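Local coordinates for protein dehydrogenase (Chromobacterium violaceum, PDB 3Q2I) that probably catalyses the NAD-dependent oxidation of the sugar of UDP-GlcNAcA, an early step toward 2,3-diacetamido-2,3-dideoxy-D-mannuronic acid, at residues A[78-83]-A[101-106]; A[159-164]-A[253-258]; A[150-155]-A[283-288]; A[206-211]-A[345-350]. All blocks are in the same frame, centred on the assembly; numbering follows the deposited sequence.

Contact 1. Residues A[78-83]-A[101-106]; sequences IVILTT and HVMTEK. With NAI (1,4-dihydronicotinamide adenine dinucleotide), chain B.
E105 meets L81 and T82 and carries this contact from the backbone out to the cofactor. Its backbone N donates to L81 O at 3.0 Å, and its CB lies 3.3 Å from the same oxygen. CG then packs on T82 CG2, while CD comes within 3.6 Å of C2N of the dihydronicotinamide ring. A bend at chi2 (-66°) swings the carboxylate away from strand 78-81 and up to the carboxamide. There OE2 accepts from NAI N7N at 2.8 Å in a nearly straight bond, and takes a second, longer one from the backbone N of K106 on its anti side. OE1 is held by H28 and H304, so both oxygens are fixed and the carboxylate can orient the amide. K106 O receives the ribose hydroxyl O2D at 2.7 Å, and K106 NZ is hydrogen-bonded to the UDP-sugar.

Behind this site the strands run parallel, with V79 N bonded to H101 O, M103 N to V79 O, and L81 N to M103 O. M103 spans two neighbours on one face, CB against I78 CG2 at 3.9 Å and CE against I80 CG1; on the other, L81 CD1 meets V102 CG1. Helix 88-97 makes the beta-alpha-beta crossover between these Rossmann-fold strands and covers V79 and V102, helix 304-315 packs on I78 and I80, and strand 14-19 flanks strand 78-81.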
# COMPACT_ATOMS: atom_id res chain seq x y z
N ILE A 78 -14.12 -38.10 27.50
CA ILE A 78 -14.22 -36.77 26.86
C ILE A 78 -14.44 -35.68 27.91
O ILE A 78 -15.21 -35.86 28.86
CB ILE A 78 -15.41 -36.77 25.93
CG1 ILE A 78 -15.10 -37.76 24.82
CG2 ILE A 78 -15.74 -35.28 25.46
CD1 ILE A 78 -16.24 -38.07 23.89
N VAL A 79 -13.78 -34.53 27.74
CA VAL A 79 -13.92 -33.38 28.63
C VAL A 79 -14.62 -32.32 27.80
O VAL A 79 -14.18 -32.04 26.68
CB VAL A 79 -12.58 -32.81 29.16
CG1 VAL A 79 -12.82 -31.57 30.04
CG2 VAL A 79 -11.86 -33.85 30.04
N ILE A 80 -15.74 -31.81 28.30
CA ILE A 80 -16.61 -30.92 27.53
C ILE A 80 -16.29 -29.50 28.02
O ILE A 80 -16.21 -29.25 29.24
CB ILE A 80 -18.08 -31.18 27.87
CG1 ILE A 80 -18.47 -32.63 27.51
CG2 ILE A 80 -18.97 -30.20 27.16
CD1 ILE A 80 -19.57 -33.19 28.44
N LEU A 81 -16.05 -28.57 27.08
CA LEU A 81 -15.70 -27.20 27.47
C LEU A 81 -16.88 -26.25 27.21
O LEU A 81 -17.22 -25.96 26.05
CB LEU A 81 -14.51 -26.71 26.61
CG LEU A 81 -13.31 -27.64 26.68
CD1 LEU A 81 -12.12 -26.99 25.88
CD2 LEU A 81 -12.90 -27.90 28.10
N THR A 82 -17.56 -25.82 28.27
CA THR A 82 -18.71 -24.93 28.17
C THR A 82 -18.41 -23.64 29.00
O THR A 82 -19.31 -23.00 29.57
CB THR A 82 -20.02 -25.63 28.63
OG1 THR A 82 -19.76 -26.30 29.87
CG2 THR A 82 -20.56 -26.60 27.61
N THR A 83 -17.15 -23.25 28.99
CA THR A 83 -16.61 -22.02 29.56
C THR A 83 -16.66 -20.86 28.56
O THR A 83 -17.01 -21.05 27.39
CB THR A 83 -15.15 -22.23 29.95
OG1 THR A 83 -14.48 -22.97 28.91
CG2 THR A 83 -15.06 -23.06 31.27
N HIS A 101 -9.72 -36.85 25.09
CA HIS A 101 -10.56 -36.26 24.04
C HIS A 101 -11.31 -35.05 24.57
O HIS A 101 -11.66 -34.97 25.77
CB HIS A 101 -11.58 -37.29 23.54
CG HIS A 101 -10.98 -38.61 23.18
ND1 HIS A 101 -10.17 -38.79 22.08
CD2 HIS A 101 -11.07 -39.82 23.79
CE1 HIS A 101 -9.84 -40.06 21.98
NE2 HIS A 101 -10.35 -40.71 23.02
N VAL A 102 -11.48 -34.06 23.69
CA VAL A 102 -12.08 -32.78 24.09
C VAL A 102 -13.27 -32.52 23.20
O VAL A 102 -13.25 -32.75 21.98
CB VAL A 102 -11.03 -31.65 23.92
CG1 VAL A 102 -11.74 -30.26 24.05
CG2 VAL A 102 -9.91 -31.79 24.91
N MET A 103 -14.36 -32.01 23.78
CA MET A 103 -15.46 -31.50 22.98
C MET A 103 -15.57 -30.03 23.37
O MET A 103 -15.86 -29.74 24.52
CB MET A 103 -16.81 -32.15 23.38
CG MET A 103 -17.99 -31.52 22.64
SD MET A 103 -19.60 -31.95 23.38
CE MET A 103 -19.11 -33.62 23.71
N THR A 104 -15.30 -29.11 22.46
CA THR A 104 -15.36 -27.69 22.85
C THR A 104 -16.64 -27.09 22.29
O THR A 104 -17.06 -27.39 21.17
CB THR A 104 -14.12 -26.88 22.34
OG1 THR A 104 -14.30 -25.51 22.75
CG2 THR A 104 -14.07 -26.96 20.79
N GLU A 105 -17.31 -26.26 23.10
CA GLU A 105 -18.36 -25.42 22.56
C GLU A 105 -17.77 -24.45 21.50
O GLU A 105 -16.55 -24.26 21.46
CB GLU A 105 -19.08 -24.66 23.65
CG GLU A 105 -20.38 -25.38 24.08
CD GLU A 105 -21.44 -25.44 23.01
OE1 GLU A 105 -22.46 -26.16 23.18
OE2 GLU A 105 -21.30 -24.84 21.92
N LYS A 106 -18.64 -23.95 20.66
CA LYS A 106 -18.26 -22.94 19.66
C LYS A 106 -18.20 -21.59 20.35
O LYS A 106 -18.81 -21.35 21.39
CB LYS A 106 -19.29 -22.93 18.53
CG LYS A 106 -20.69 -22.47 18.98
CD LYS A 106 -20.78 -20.97 19.23
CE LYS A 106 -22.15 -20.39 18.91
NZ LYS A 106 -22.30 -18.90 19.24
PA NAI B . -21.97 -18.60 30.94
O1A NAI B . -21.35 -17.33 31.36
O2A NAI B . -23.51 -18.87 31.23
O5B NAI B . -21.21 -19.87 31.49
C5B NAI B . -20.04 -19.49 32.16
C4B NAI B . -19.57 -20.67 33.00
O4B NAI B . -18.15 -20.91 32.95
C3B NAI B . -19.87 -19.98 34.34
O3B NAI B . -20.65 -20.84 35.18
C2B NAI B . -18.50 -19.53 34.86
O2B NAI B . -18.41 -19.45 36.28
C1B NAI B . -17.66 -20.70 34.30
N9A NAI B . -16.23 -20.45 34.30
C8A NAI B . -15.60 -19.30 33.90
N7A NAI B . -14.31 -19.49 33.98
C5A NAI B . -14.03 -20.79 34.34
C6A NAI B . -12.87 -21.54 34.59
N6A NAI B . -11.61 -21.01 34.44
N1A NAI B . -13.00 -22.82 34.99
C2A NAI B . -14.20 -23.33 35.15
N3A NAI B . -15.35 -22.69 34.94
C4A NAI B . -15.28 -21.40 34.55
O3 NAI B . -21.77 -18.73 29.36
PN NAI B . -22.53 -19.63 28.36
O1N NAI B . -23.60 -18.87 27.64
O2N NAI B . -22.94 -21.02 28.91
O5D NAI B . -21.54 -19.79 27.07
C5D NAI B . -20.61 -20.81 27.33
C4D NAI B . -19.87 -21.23 26.06
O4D NAI B . -20.88 -21.85 25.25
C3D NAI B . -19.37 -20.05 25.19
O3D NAI B . -18.20 -20.52 24.51
C2D NAI B . -20.48 -19.87 24.15
O2D NAI B . -19.99 -19.39 22.90
C1D NAI B . -21.02 -21.31 23.94
N1N NAI B . -22.40 -21.35 23.50
C2N NAI B . -22.72 -22.09 22.46
C3N NAI B . -24.02 -22.11 21.92
C7N NAI B . -24.37 -22.97 20.77
O7N NAI B . -25.28 -22.77 19.99
N7N NAI B . -23.64 -24.10 20.52
C4N NAI B . -24.95 -21.22 22.49
C5N NAI B . -24.59 -20.55 23.65
C6N NAI B . -23.31 -20.61 24.13

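Contact 2. Residues A[159-164]-A[253-258]; sequences VNVNVF and GSITIL
N160 and T256 face each other as a hydrogen-bonded antiparallel pair, and N162 and S254 repeat the pattern two residues on. In the first pair T256 N donates to N160 O at 2.8 Å and N160 N returns a bond to T256 O. In the second, S254 N donates to N162 O, and N162 N gives a longer bond to S254 O at 3.1 Å. Weaker CA-H...O contacts fill the intervening positions, such as V161 CA to S254 O at 3.3 Å.

These strands lie inside the mixed sheet of the C-terminal alpha/beta domain, where 156-164 is flanked by 252-259 and 237-243.

The apolar contacts between the two strands lie on the face carrying V159, V161 and I255. V161 CG2, placed anti to its carbonyl carbon, meets I255 CG1 at 3.8 Å, and I255 CD1 reaches on to V159 CG1 at 4.2 Å. Helix 193-203 covers this face through Y195 and I203.

Polar groups occupy the opposite face. One water gives hydrogen bonds to N160 O and to S254 OG and is also bonded to T256 OG1 at 2.8 Å, tying both strands together. S254 OG is further bonded to E252, which also accepts from N162 ND2, while N162 OD1 is held by N241. A second subunit packs here, its N160 against N162 and its L258 against F164.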
# COMPACT_ATOMS: atom_id res chain seq x y z
N VAL A 159 -25.13 -15.37 -3.16
CA VAL A 159 -25.52 -15.84 -1.83
C VAL A 159 -25.76 -14.63 -0.91
O VAL A 159 -24.98 -13.66 -0.94
CB VAL A 159 -24.41 -16.76 -1.21
CG1 VAL A 159 -24.86 -17.27 0.17
CG2 VAL A 159 -24.14 -17.96 -2.09
N ASN A 160 -26.86 -14.63 -0.14
CA ASN A 160 -27.08 -13.61 0.88
C ASN A 160 -27.49 -14.25 2.17
O ASN A 160 -28.42 -15.07 2.17
CB ASN A 160 -28.11 -12.58 0.41
CG ASN A 160 -28.46 -11.58 1.47
OD1 ASN A 160 -29.62 -11.45 1.83
ND2 ASN A 160 -27.48 -10.82 1.95
N VAL A 161 -26.78 -13.97 3.25
CA VAL A 161 -27.16 -14.42 4.59
C VAL A 161 -27.53 -13.19 5.44
O VAL A 161 -26.74 -12.24 5.54
CB VAL A 161 -26.01 -15.18 5.26
CG1 VAL A 161 -26.33 -15.56 6.71
CG2 VAL A 161 -25.69 -16.43 4.45
N ASN A 162 -28.65 -13.20 6.16
CA ASN A 162 -29.04 -12.11 7.05
C ASN A 162 -29.30 -12.67 8.42
O ASN A 162 -29.97 -13.70 8.57
CB ASN A 162 -30.33 -11.40 6.64
CG ASN A 162 -30.20 -10.69 5.32
OD1 ASN A 162 -29.17 -10.11 5.00
ND2 ASN A 162 -31.30 -10.61 4.59
N VAL A 163 -28.73 -12.06 9.43
CA VAL A 163 -29.04 -12.38 10.85
C VAL A 163 -29.41 -11.06 11.48
O VAL A 163 -28.53 -10.27 11.87
CB VAL A 163 -27.88 -13.07 11.56
CG1 VAL A 163 -28.31 -13.43 13.03
CG2 VAL A 163 -27.54 -14.38 10.78
N PHE A 164 -30.72 -10.84 11.59
CA PHE A 164 -31.24 -9.56 12.12
C PHE A 164 -31.91 -9.91 13.46
O PHE A 164 -33.08 -10.30 13.49
CB PHE A 164 -32.24 -8.94 11.16
CG PHE A 164 -31.67 -8.63 9.77
CD1 PHE A 164 -30.33 -8.27 9.62
CD2 PHE A 164 -32.48 -8.60 8.65
CE1 PHE A 164 -29.81 -7.95 8.37
CE2 PHE A 164 -31.95 -8.27 7.39
CZ PHE A 164 -30.61 -7.90 7.27
N GLY A 253 -33.35 -14.87 10.27
CA GLY A 253 -32.14 -15.69 10.13
C GLY A 253 -32.36 -16.37 8.81
O GLY A 253 -33.17 -17.30 8.70
N SER A 254 -31.69 -15.91 7.75
CA SER A 254 -32.01 -16.41 6.41
C SER A 254 -30.79 -16.64 5.55
O SER A 254 -29.73 -16.05 5.78
CB SER A 254 -32.95 -15.51 5.60
OG SER A 254 -32.28 -14.30 5.26
N ILE A 255 -30.98 -17.47 4.54
CA ILE A 255 -30.00 -17.62 3.49
C ILE A 255 -30.70 -17.74 2.17
O ILE A 255 -31.63 -18.58 2.01
CB ILE A 255 -29.02 -18.80 3.76
CG1 ILE A 255 -27.95 -18.87 2.66
CG2 ILE A 255 -29.74 -20.21 3.90
CD1 ILE A 255 -26.76 -19.86 2.95
N THR A 256 -30.15 -17.05 1.17
CA THR A 256 -30.66 -17.14 -0.19
C THR A 256 -29.53 -17.62 -1.05
O THR A 256 -28.40 -17.14 -0.91
CB THR A 256 -31.10 -15.75 -0.68
OG1 THR A 256 -32.15 -15.30 0.17
CG2 THR A 256 -31.58 -15.85 -2.11
N ILE A 257 -29.75 -18.64 -1.88
CA ILE A 257 -28.73 -19.18 -2.77
C ILE A 257 -29.24 -19.23 -4.18
O ILE A 257 -30.32 -19.80 -4.41
CB ILE A 257 -28.28 -20.61 -2.40
CG1 ILE A 257 -27.82 -20.61 -0.92
CG2 ILE A 257 -27.20 -21.06 -3.38
CD1 ILE A 257 -27.55 -22.03 -0.35
N LEU A 258 -28.54 -18.58 -5.11
CA LEU A 258 -28.89 -18.49 -6.52
C LEU A 258 -27.81 -19.08 -7.37
O LEU A 258 -26.66 -18.64 -7.30
CB LEU A 258 -29.08 -17.02 -6.90
CG LEU A 258 -30.06 -16.20 -6.06
CD1 LEU A 258 -30.19 -14.80 -6.60
CD2 LEU A 258 -31.47 -16.93 -6.02
O HOH W 1 -31.27 -14.25 2.65

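Contact 3. Residues A[150-155]-A[283-288]; sequences EKRFGR and HAMDEE
With chi1 at -61° and a bend at chi3 (70°), R152 brings its guanidinium to D286, whose CG, anti to the carbonyl carbon, turns the carboxylate to meet it. The two side chains come from opposite directions and form an end-on, two-nitrogen salt bridge: NH2 donates to OD1 at 2.7 Å with the oxygen close to the guanidinium plane, and NH1 donates to OD2 at 2.8 Å on the syn lone pair. The flat groups are not coplanar, their planes lying 38° apart. OD2 also accepts from H283 N, which comes from above the carboxylate, and OD1 has a further donor in W277, so the acid is gripped on both oxygens and its negative charge is probably well stabilised.

H283 CB sits over the centre of the guanidinium, 3.3 Å from CZ, and the ring of F279 adds a cation-pi contact to the same arginine. The histidine ring is steadied within its own loop, M285 N donating to ND1 at 2.8 Å near the ring plane. M285 comes toward the arginine from the opposite direction, its SD 3.5 Å from R152 NH2, and its CE touches both R152 CD and E150 CG.

K151, with positive phi, ends helix 139-149 in a Schellman motif, and a type I turn from K151 to G154 leads on toward strand 156-164. The salt bridge therefore joins a helix-to-strand connection to a short 3-10 turn at the periphery of the C-terminal alpha/beta domain.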
# COMPACT_ATOMS: atom_id res chain seq x y z
N GLU A 150 -25.78 -32.86 -4.33
CA GLU A 150 -26.28 -33.36 -5.61
C GLU A 150 -26.00 -32.43 -6.79
O GLU A 150 -26.34 -32.77 -7.92
CB GLU A 150 -27.78 -33.64 -5.51
CG GLU A 150 -28.15 -34.49 -4.33
CD GLU A 150 -28.43 -35.90 -4.77
OE1 GLU A 150 -29.63 -36.27 -4.80
OE2 GLU A 150 -27.46 -36.58 -5.17
N LYS A 151 -25.41 -31.27 -6.54
CA LYS A 151 -25.21 -30.24 -7.58
C LYS A 151 -26.50 -29.72 -8.21
O LYS A 151 -26.53 -29.41 -9.40
CB LYS A 151 -24.22 -30.74 -8.64
CG LYS A 151 -23.15 -31.61 -8.04
CD LYS A 151 -22.00 -31.89 -9.00
CE LYS A 151 -20.70 -32.03 -8.23
NZ LYS A 151 -19.60 -31.26 -8.89
N ARG A 152 -27.55 -29.60 -7.43
CA ARG A 152 -28.82 -29.17 -7.99
C ARG A 152 -28.80 -27.73 -8.51
O ARG A 152 -29.58 -27.37 -9.38
CB ARG A 152 -29.95 -29.38 -6.98
CG ARG A 152 -30.12 -30.85 -6.57
CD ARG A 152 -31.37 -30.99 -5.74
NE ARG A 152 -32.56 -30.80 -6.59
CZ ARG A 152 -33.79 -30.65 -6.09
NH1 ARG A 152 -34.80 -30.46 -6.92
NH2 ARG A 152 -33.98 -30.59 -4.78
N PHE A 153 -27.89 -26.90 -7.99
CA PHE A 153 -27.87 -25.50 -8.43
C PHE A 153 -27.06 -25.30 -9.71
O PHE A 153 -27.12 -24.24 -10.34
CB PHE A 153 -27.27 -24.59 -7.34
CG PHE A 153 -28.11 -24.47 -6.09
CD1 PHE A 153 -29.04 -23.44 -5.95
CD2 PHE A 153 -27.92 -25.33 -5.02
CE1 PHE A 153 -29.77 -23.29 -4.79
CE2 PHE A 153 -28.66 -25.20 -3.88
CZ PHE A 153 -29.59 -24.19 -3.74
N GLY A 154 -26.26 -26.29 -10.10
CA GLY A 154 -25.20 -26.05 -11.06
C GLY A 154 -24.29 -24.97 -10.46
O GLY A 154 -24.06 -24.95 -9.26
N ARG A 155 -23.74 -24.11 -11.31
CA ARG A 155 -22.78 -23.10 -10.85
C ARG A 155 -23.48 -22.13 -9.90
O ARG A 155 -24.53 -21.60 -10.24
CB ARG A 155 -22.23 -22.35 -12.07
CG ARG A 155 -21.23 -21.25 -11.67
CD ARG A 155 -20.43 -20.63 -12.80
NE ARG A 155 -19.21 -20.03 -12.25
CZ ARG A 155 -18.25 -19.47 -12.97
NH1 ARG A 155 -17.20 -18.93 -12.36
NH2 ARG A 155 -18.33 -19.45 -14.29
N HIS A 283 -36.55 -33.57 -7.65
CA HIS A 283 -35.73 -34.55 -6.96
C HIS A 283 -36.58 -35.17 -5.85
O HIS A 283 -37.46 -34.52 -5.30
CB HIS A 283 -34.51 -33.86 -6.32
CG HIS A 283 -33.51 -34.80 -5.71
ND1 HIS A 283 -33.70 -35.40 -4.49
CD2 HIS A 283 -32.29 -35.20 -6.14
CE1 HIS A 283 -32.66 -36.17 -4.20
NE2 HIS A 283 -31.78 -36.05 -5.18
N ALA A 284 -36.30 -36.43 -5.51
CA ALA A 284 -36.97 -37.11 -4.39
C ALA A 284 -37.04 -36.23 -3.15
O ALA A 284 -38.08 -36.14 -2.48
CB ALA A 284 -36.26 -38.43 -4.08
N MET A 285 -35.93 -35.54 -2.85
CA MET A 285 -35.85 -34.74 -1.63
C MET A 285 -36.89 -33.62 -1.60
O MET A 285 -37.22 -33.14 -0.53
CB MET A 285 -34.44 -34.17 -1.43
CG MET A 285 -34.15 -32.97 -2.30
SD MET A 285 -32.54 -32.18 -2.00
CE MET A 285 -31.37 -33.35 -2.70
N ASP A 286 -37.44 -33.23 -2.74
CA ASP A 286 -38.45 -32.17 -2.79
C ASP A 286 -39.78 -32.42 -2.07
O ASP A 286 -40.50 -31.46 -1.76
CB ASP A 286 -38.72 -31.72 -4.23
CG ASP A 286 -37.49 -31.15 -4.91
OD1 ASP A 286 -36.63 -30.56 -4.21
OD2 ASP A 286 -37.39 -31.31 -6.15
N GLU A 287 -40.12 -33.67 -1.79
CA GLU A 287 -41.36 -33.92 -1.05
C GLU A 287 -41.25 -33.84 0.47
O GLU A 287 -42.26 -33.83 1.17
CB GLU A 287 -42.05 -35.21 -1.51
CG GLU A 287 -41.17 -36.44 -1.62
CD GLU A 287 -41.66 -37.38 -2.72
OE1 GLU A 287 -40.87 -38.25 -3.16
OE2 GLU A 287 -42.83 -37.24 -3.15
N GLU A 288 -40.03 -33.69 0.97
CA GLU A 288 -39.80 -33.49 2.40
C GLU A 288 -39.96 -32.02 2.81
O GLU A 288 -39.83 -31.68 3.98
CB GLU A 288 -38.39 -33.98 2.75
CG GLU A 288 -38.13 -35.38 2.20
CD GLU A 288 -36.67 -35.79 2.24
OE1 GLU A 288 -35.96 -35.42 3.20
OE2 GLU A 288 -36.24 -36.51 1.31

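Contact 4. Residues A[206-211]-A[345-350]; sequences VESVQA and GRRVSL
V209 and V348 form a hydrogen-bonded antiparallel pair: V348 N donates to V209 O at 2.9 Å and V209 N to V348 O at 3.0 Å. One step along, S208 and S349 form a non-hydrogen-bonded pair, with S208 CB 3.4 Å from S349 OG. Beyond them L350 N bonds to E207 O. L350 turns inward, laying CD1 against V206 CG1 at 4.1 Å, and helix 325-344 covers this apolar side through L334, A337 and S341, the last two against V348.

Across the sheet the contact is polar. R347 and Q210 lie side by side and point the same way, Q210 CG against R347 CB. The arginine, extended to CD and bent at chi3 (-74°), turns its edge to the amide, and NE and NH2 both donate to Q210 OE1, at 2.8 and 2.7 Å. This single oxygen lies in the guanidinium plane, yet both donors reach it from the same face of the amide, whose plane is 38° from that of the arginine. The double grip holds OE1, while NE2 makes a weak hydrogen bond to A211 O of a second subunit. Y212 of that subunit packs on both residues and bonds to S208 OG.

The solvent side is looser. R346 is exposed; its side chain starts away from strand 206-214, and its guanidinium, with V348 CG2 over one face, forms a salt bridge with D344. E207, partly exposed, forms a salt bridge with K231 of strand 225-232. E207 and S208 both face K231, which makes a classic beta bulge in strand 206-214, next to the short strand 348-349 at the edge of the mixed sheet.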
# COMPACT_ATOMS: atom_id res chain seq x y z
N VAL A 206 -13.87 -20.30 0.32
CA VAL A 206 -13.89 -18.85 0.16
C VAL A 206 -12.51 -18.39 -0.28
O VAL A 206 -11.46 -18.89 0.18
CB VAL A 206 -14.32 -18.17 1.48
CG1 VAL A 206 -14.05 -16.64 1.41
CG2 VAL A 206 -15.81 -18.52 1.80
N GLU A 207 -12.48 -17.46 -1.21
CA GLU A 207 -11.25 -16.85 -1.70
C GLU A 207 -10.86 -15.63 -0.87
O GLU A 207 -9.75 -15.57 -0.37
CB GLU A 207 -11.43 -16.39 -3.16
CG GLU A 207 -10.12 -15.85 -3.72
CD GLU A 207 -10.19 -15.62 -5.20
OE1 GLU A 207 -10.23 -14.45 -5.63
OE2 GLU A 207 -10.29 -16.61 -5.95
N SER A 208 -11.84 -14.74 -0.60
CA SER A 208 -11.49 -13.50 0.14
C SER A 208 -12.77 -12.89 0.70
O SER A 208 -13.89 -13.24 0.24
CB SER A 208 -10.70 -12.52 -0.73
OG SER A 208 -11.51 -12.02 -1.81
N VAL A 209 -12.58 -11.99 1.67
CA VAL A 209 -13.70 -11.23 2.20
C VAL A 209 -13.32 -9.76 2.29
O VAL A 209 -12.14 -9.41 2.41
CB VAL A 209 -14.09 -11.75 3.62
CG1 VAL A 209 -14.51 -13.22 3.55
CG2 VAL A 209 -12.94 -11.54 4.61
N GLN A 210 -14.37 -8.91 2.36
CA GLN A 210 -14.20 -7.47 2.65
C GLN A 210 -15.29 -7.10 3.66
O GLN A 210 -16.47 -7.30 3.36
CB GLN A 210 -14.49 -6.65 1.39
CG GLN A 210 -13.52 -6.98 0.29
CD GLN A 210 -14.01 -6.55 -1.10
OE1 GLN A 210 -13.21 -6.41 -2.02
NE2 GLN A 210 -15.32 -6.38 -1.26
N ALA A 211 -14.93 -6.59 4.83
CA ALA A 211 -15.90 -6.46 5.92
C ALA A 211 -15.93 -5.06 6.52
O ALA A 211 -14.93 -4.33 6.43
CB ALA A 211 -15.72 -7.54 6.98
N GLY A 345 -9.68 -2.27 7.14
CA GLY A 345 -10.30 -1.69 5.92
C GLY A 345 -9.70 -2.20 4.63
O GLY A 345 -9.45 -1.45 3.67
N ARG A 346 -9.44 -3.50 4.57
CA ARG A 346 -8.82 -4.08 3.37
C ARG A 346 -9.39 -5.48 3.09
O ARG A 346 -9.88 -6.15 4.02
CB ARG A 346 -7.31 -4.23 3.53
CG ARG A 346 -6.91 -5.17 4.64
CD ARG A 346 -5.39 -5.25 4.92
NE ARG A 346 -5.20 -5.88 6.23
CZ ARG A 346 -4.83 -7.15 6.41
NH1 ARG A 346 -4.59 -7.90 5.35
NH2 ARG A 346 -4.73 -7.66 7.64
N ARG A 347 -9.32 -5.88 1.82
CA ARG A 347 -9.69 -7.23 1.42
C ARG A 347 -8.70 -8.18 2.04
O ARG A 347 -7.50 -7.97 2.01
CB ARG A 347 -9.62 -7.32 -0.12
CG ARG A 347 -10.02 -8.68 -0.73
CD ARG A 347 -9.90 -8.71 -2.28
NE ARG A 347 -11.03 -7.92 -2.83
CZ ARG A 347 -11.35 -7.79 -4.13
NH1 ARG A 347 -10.71 -8.45 -5.09
NH2 ARG A 347 -12.40 -7.04 -4.51
N VAL A 348 -9.23 -9.27 2.62
CA VAL A 348 -8.31 -10.27 3.23
C VAL A 348 -8.55 -11.60 2.53
O VAL A 348 -9.71 -12.06 2.42
CB VAL A 348 -8.60 -10.44 4.74
CG1 VAL A 348 -7.77 -11.61 5.27
CG2 VAL A 348 -8.17 -9.19 5.47
N SER A 349 -7.46 -12.19 2.01
CA SER A 349 -7.59 -13.42 1.23
C SER A 349 -7.10 -14.65 2.00
O SER A 349 -6.35 -14.56 2.97
CB SER A 349 -6.82 -13.33 -0.08
OG SER A 349 -7.34 -12.22 -0.82
N LEU A 350 -7.63 -15.80 1.59
CA LEU A 350 -7.41 -17.10 2.26
C LEU A 350 -6.56 -17.99 1.35
O LEU A 350 -6.52 -17.83 0.15
CB LEU A 350 -8.74 -17.79 2.49
CG LEU A 350 -9.68 -17.04 3.43
CD1 LEU A 350 -10.87 -17.87 3.66
CD2 LEU A 350 -9.05 -16.65 4.77

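How the contacts relate
Contact 1 stands apart in the NAD-binding Rossmann domain, closing along the chain before the others open and lying on the opposite side of the chain's centre from the other three; its centre is about 29 Å from that of contact 2. The others belong to the C-terminal alpha/beta domain. Contacts 2 and 4 share its mixed sheet, one well inside and one at the 348-349 edge, about 19 Å apart between centres, and both touch a second subunit. Contact 2 is nested within the loop closed by contact 3 and touches it where F153 packs on I257; contact 4 crosses both in sequence. Contact 1 thus lies at the cofactor, whereas contacts 2 and 4 belong to a sheet that meets another subunit.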